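Local coordinates for Vv2_1132 (Vibrio vulnificus CMCP6, PDB 5Y9S), which probably regulates transcription as a tetrameric LysR-family DNA-binding protein, perhaps in response to an as yet unidentified ligand, at residues Leu9-Leu18 / Phe72-Val83. Sequence-based numbering, arbitrary orientation.
Sequences LEFKWLEDFL and FVPYAENLLNQV
L14 and L80 interlock, each a knob in a hole of the opposite helix, at the centre of the contact between helix 11-22 of a LysR-type winged helix-turn-helix domain and the long linker helix 67-90. L14 enters among F72, A76, L79 and L80; its CD1 lies 3.7 Å from L79 CB, the two side chains crossing at nearly a right angle. L80 returns the grip among F11, L14, E15 and L18. With chi1 at -133°, off the staggered values, it sends CD1 to within 3.5 Å of F11 CE1 and sets CD2 3.8 Å from L18 CD1. At one end, F72 and F17 form a T-shaped pair: the edge of F72 is turned to the face of F17, with planes at 76°, and F72 CD2 stands over the ring centre, 3.8 Å from F17 CZ. V73 CG2 meets the F17 ring at its edge. At the other end, L9 and L79 approach tip to tip, CD2 to CD1, while L9 also packs on V83 of the second subunit. No hydrogen bond links the segments, whose axes cross at -129°; the fit therefore rests on side-chain shape and apolar burial, joining the DNA-binding domain to the linker helix, which also packs on the second subunit.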
loop_
_atom_site.group_PDB
_atom_site.type_symbol
_atom_site.label_atom_id
_atom_site.label_comp_id
_atom_site.label_asym_id
_atom_site.label_seq_id
_atom_site.Cartn_x
_atom_site.Cartn_y
_atom_site.Cartn_z
ATOM N N LEU D 9 -10.794 0.354 13.638
ATOM C CA LEU D 9 -11.308 0.793 12.349
ATOM C C LEU D 9 -12.114 -0.334 11.725
ATOM O O LEU D 9 -11.728 -1.502 11.788
ATOM C CB LEU D 9 -10.175 1.204 11.420
ATOM C CG LEU D 9 -10.450 1.297 9.936
ATOM C CD1 LEU D 9 -11.057 2.639 9.617
ATOM C CD2 LEU D 9 -9.139 1.120 9.197
ATOM N N GLU D 10 -13.236 0.012 11.118
ATOM C CA GLU D 10 -14.092 -0.980 10.486
ATOM C C GLU D 10 -13.919 -0.921 8.978
ATOM O O GLU D 10 -14.029 0.146 8.372
ATOM C CB GLU D 10 -15.555 -0.765 10.865
ATOM C CG GLU D 10 -15.800 -0.907 12.350
ATOM C CD GLU D 10 -17.004 -1.756 12.658
ATOM O OE1 GLU D 10 -17.531 -2.410 11.729
ATOM O OE2 GLU D 10 -17.434 -1.756 13.832
ATOM N N PHE D 11 -13.656 -2.077 8.383
ATOM C CA PHE D 11 -13.296 -2.124 6.976
ATOM C C PHE D 11 -14.367 -1.483 6.106
ATOM O O PHE D 11 -14.045 -0.764 5.148
ATOM C CB PHE D 11 -13.040 -3.580 6.577
ATOM C CG PHE D 11 -13.080 -3.831 5.102
ATOM C CD1 PHE D 11 -11.957 -3.633 4.330
ATOM C CD2 PHE D 11 -14.242 -4.291 4.486
ATOM C CE1 PHE D 11 -11.991 -3.871 2.964
ATOM C CE2 PHE D 11 -14.280 -4.519 3.121
ATOM C CZ PHE D 11 -13.149 -4.310 2.360
ATOM N N LYS D 12 -15.651 -1.722 6.409
ATOM C CA LYS D 12 -16.655 -1.266 5.447
ATOM C C LYS D 12 -16.887 0.246 5.488
ATOM O O LYS D 12 -17.504 0.779 4.561
ATOM C CB LYS D 12 -17.985 -2.017 5.620
ATOM C CG LYS D 12 -18.327 -2.443 7.018
ATOM C CD LYS D 12 -19.602 -3.268 7.016
ATOM C CE LYS D 12 -19.303 -4.766 6.808
ATOM N NZ LYS D 12 -20.540 -5.580 6.546
ATOM N N TRP D 13 -16.390 0.949 6.517
ATOM C CA TRP D 13 -16.357 2.421 6.508
ATOM C C TRP D 13 -15.685 2.957 5.244
ATOM O O TRP D 13 -16.077 4.007 4.707
ATOM C CB TRP D 13 -15.582 2.940 7.727
ATOM C CG TRP D 13 -16.235 2.685 9.052
ATOM C CD1 TRP D 13 -17.530 2.285 9.271
ATOM C CD2 TRP D 13 -15.626 2.811 10.353
ATOM N NE1 TRP D 13 -17.756 2.175 10.621
ATOM C CE2 TRP D 13 -16.608 2.485 11.307
ATOM C CE3 TRP D 13 -14.353 3.163 10.795
ATOM C CZ2 TRP D 13 -16.355 2.499 12.670
ATOM C CZ3 TRP D 13 -14.098 3.179 12.150
ATOM C CH2 TRP D 13 -15.103 2.863 13.077
ATOM N N LEU D 14 -14.670 2.249 4.755
ATOM C CA LEU D 14 -13.914 2.739 3.610
ATOM C C LEU D 14 -14.780 2.787 2.365
ATOM O O LEU D 14 -14.885 3.829 1.711
ATOM C CB LEU D 14 -12.696 1.855 3.384
ATOM C CG LEU D 14 -11.824 1.710 4.618
ATOM C CD1 LEU D 14 -10.680 0.771 4.319
ATOM C CD2 LEU D 14 -11.308 3.053 5.043
ATOM N N GLU D 15 -15.414 1.674 2.014
ATOM C CA GLU D 15 -16.327 1.721 0.871
ATOM C C GLU D 15 -17.515 2.614 1.175
ATOM O O GLU D 15 -17.999 3.317 0.282
ATOM C CB GLU D 15 -16.792 0.311 0.479
ATOM C CG GLU D 15 -15.781 -0.797 0.803
ATOM C CD GLU D 15 -16.277 -2.209 0.451
ATOM O OE1 GLU D 15 -16.743 -2.396 -0.698
ATOM O OE2 GLU D 15 -16.206 -3.127 1.315
ATOM N N ASP D 16 -17.981 2.626 2.429
ATOM C CA ASP D 16 -18.992 3.615 2.825
ATOM C C ASP D 16 -18.540 5.004 2.427
ATOM O O ASP D 16 -19.262 5.743 1.753
ATOM C CB ASP D 16 -19.234 3.577 4.335
ATOM C CG ASP D 16 -20.000 2.353 4.769
ATOM O OD1 ASP D 16 -20.549 1.678 3.884
ATOM O OD2 ASP D 16 -20.043 2.047 5.984
ATOM N N PHE D 17 -17.307 5.344 2.802
ATOM C CA PHE D 17 -16.763 6.655 2.484
ATOM C C PHE D 17 -16.732 6.886 0.972
ATOM O O PHE D 17 -17.276 7.878 0.479
ATOM C CB PHE D 17 -15.375 6.805 3.094
ATOM C CG PHE D 17 -14.624 7.978 2.553
ATOM C CD1 PHE D 17 -14.777 9.240 3.110
ATOM C CD2 PHE D 17 -13.766 7.826 1.466
ATOM C CE1 PHE D 17 -14.086 10.332 2.597
ATOM C CE2 PHE D 17 -13.090 8.915 0.938
ATOM C CZ PHE D 17 -13.244 10.173 1.516
ATOM N N LEU D 18 -16.070 5.993 0.224
ATOM C CA LEU D 18 -16.011 6.136 -1.233
ATOM C C LEU D 18 -17.410 6.296 -1.829
ATOM O O LEU D 18 -17.664 7.198 -2.644
ATOM C CB LEU D 18 -15.323 4.922 -1.844
ATOM C CG LEU D 18 -13.833 4.712 -1.504
ATOM C CD1 LEU D 18 -13.139 3.860 -2.540
ATOM C CD2 LEU D 18 -13.092 6.016 -1.386
ATOM N N PHE D 72 -8.150 12.325 2.785
ATOM C CA PHE D 72 -8.471 10.957 3.187
ATOM C C PHE D 72 -8.653 10.022 1.997
ATOM O O PHE D 72 -8.548 8.800 2.158
ATOM C CB PHE D 72 -9.738 10.950 4.055
ATOM C CG PHE D 72 -10.017 9.623 4.718
ATOM C CD1 PHE D 72 -9.318 9.225 5.850
ATOM C CD2 PHE D 72 -10.981 8.768 4.203
ATOM C CE1 PHE D 72 -9.581 7.992 6.451
ATOM C CE2 PHE D 72 -11.233 7.510 4.796
ATOM C CZ PHE D 72 -10.540 7.137 5.919
ATOM N N VAL D 73 -8.891 10.559 0.807
ATOM C CA VAL D 73 -9.216 9.730 -0.350
ATOM C C VAL D 73 -8.142 8.663 -0.585
ATOM O O VAL D 73 -8.495 7.474 -0.601
ATOM C CB VAL D 73 -9.475 10.590 -1.600
ATOM C CG1 VAL D 73 -9.606 9.706 -2.806
ATOM C CG2 VAL D 73 -10.789 11.427 -1.425
ATOM N N PRO D 74 -6.841 8.987 -0.730
ATOM C CA PRO D 74 -5.857 7.908 -0.977
ATOM C C PRO D 74 -5.752 6.905 0.154
ATOM O O PRO D 74 -5.405 5.748 -0.098
ATOM C CB PRO D 74 -4.523 8.661 -1.172
ATOM C CG PRO D 74 -4.747 9.998 -0.451
ATOM C CD PRO D 74 -6.196 10.314 -0.739
ATOM N N TYR D 75 -6.011 7.300 1.404
ATOM C CA TYR D 75 -5.893 6.334 2.497
ATOM C C TYR D 75 -6.952 5.245 2.354
ATOM O O TYR D 75 -6.657 4.047 2.446
ATOM C CB TYR D 75 -6.017 7.047 3.852
ATOM C CG TYR D 75 -4.850 7.958 4.190
ATOM C CD1 TYR D 75 -4.827 9.275 3.726
ATOM C CD2 TYR D 75 -3.759 7.497 4.935
ATOM C CE1 TYR D 75 -3.778 10.126 4.011
ATOM C CE2 TYR D 75 -2.681 8.345 5.229
ATOM C CZ TYR D 75 -2.711 9.657 4.755
ATOM O OH TYR D 75 -1.679 10.508 5.018
ATOM N N ALA D 76 -8.192 5.646 2.089
ATOM C CA ALA D 76 -9.262 4.667 1.934
ATOM C C ALA D 76 -9.005 3.756 0.738
ATOM O O ALA D 76 -9.185 2.542 0.831
ATOM C CB ALA D 76 -10.604 5.385 1.807
ATOM N N GLU D 77 -8.550 4.317 -0.383
ATOM C CA GLU D 77 -8.300 3.488 -1.564
ATOM C C GLU D 77 -7.121 2.538 -1.342
ATOM O O GLU D 77 -7.200 1.354 -1.685
ATOM C CB GLU D 77 -8.070 4.370 -2.795
ATOM C CG GLU D 77 -9.259 5.305 -3.150
ATOM C CD GLU D 77 -9.029 6.102 -4.439
ATOM O OE1 GLU D 77 -10.012 6.383 -5.173
ATOM O OE2 GLU D 77 -7.849 6.447 -4.721
ATOM N N ASN D 78 -6.032 3.015 -0.747
ATOM C CA ASN D 78 -4.895 2.116 -0.530
ATOM C C ASN D 78 -5.294 0.956 0.385
ATOM O O ASN D 78 -5.024 -0.209 0.085
ATOM C CB ASN D 78 -3.708 2.906 0.032
ATOM C CG ASN D 78 -3.159 3.933 -0.981
ATOM O OD1 ASN D 78 -3.102 3.665 -2.178
ATOM N ND2 ASN D 78 -2.740 5.100 -0.492
ATOM N N LEU D 79 -6.013 1.254 1.468
ATOM C CA LEU D 79 -6.405 0.198 2.404
ATOM C C LEU D 79 -7.346 -0.787 1.740
ATOM O O LEU D 79 -7.154 -2.008 1.827
ATOM C CB LEU D 79 -7.080 0.809 3.623
ATOM C CG LEU D 79 -6.360 0.691 4.948
ATOM C CD1 LEU D 79 -7.315 1.138 6.040
ATOM C CD2 LEU D 79 -5.958 -0.733 5.172
ATOM N N LEU D 80 -8.380 -0.262 1.075
ATOM C CA LEU D 80 -9.273 -1.106 0.299
ATOM C C LEU D 80 -8.478 -1.994 -0.640
ATOM O O LEU D 80 -8.609 -3.224 -0.617
ATOM C CB LEU D 80 -10.248 -0.232 -0.478
ATOM C CG LEU D 80 -11.712 -0.638 -0.407
ATOM C CD1 LEU D 80 -12.109 -0.987 1.016
ATOM C CD2 LEU D 80 -12.521 0.536 -0.897
ATOM N N ASN D 81 -7.603 -1.381 -1.447
ATOM C CA ASN D 81 -6.800 -2.147 -2.400
ATOM C C ASN D 81 -5.884 -3.142 -1.687
ATOM O O ASN D 81 -5.765 -4.306 -2.100
ATOM C CB ASN D 81 -5.984 -1.198 -3.278
ATOM C CG ASN D 81 -4.983 -1.933 -4.144
ATOM O OD1 ASN D 81 -5.364 -2.612 -5.105
ATOM N ND2 ASN D 81 -3.694 -1.818 -3.803
ATOM N N GLN D 82 -5.258 -2.722 -0.588
ATOM C CA GLN D 82 -4.368 -3.640 0.108
ATOM C C GLN D 82 -5.132 -4.788 0.757
ATOM O O GLN D 82 -4.577 -5.882 0.944
ATOM C CB GLN D 82 -3.556 -2.888 1.141
ATOM C CG GLN D 82 -2.403 -3.690 1.719
ATOM C CD GLN D 82 -1.424 -4.217 0.669
ATOM O OE1 GLN D 82 -0.796 -3.445 -0.069
ATOM N NE2 GLN D 82 -1.288 -5.543 0.608
ATOM N N VAL D 83 -6.396 -4.578 1.109
ATOM C CA VAL D 83 -7.162 -5.676 1.687
ATOM C C VAL D 83 -7.578 -6.654 0.601
ATOM O O VAL D 83 -7.422 -7.876 0.757
ATOM C CB VAL D 83 -8.368 -5.136 2.469
ATOM C CG1 VAL D 83 -9.374 -6.236 2.678
ATOM C CG2 VAL D 83 -7.880 -4.543 3.794
#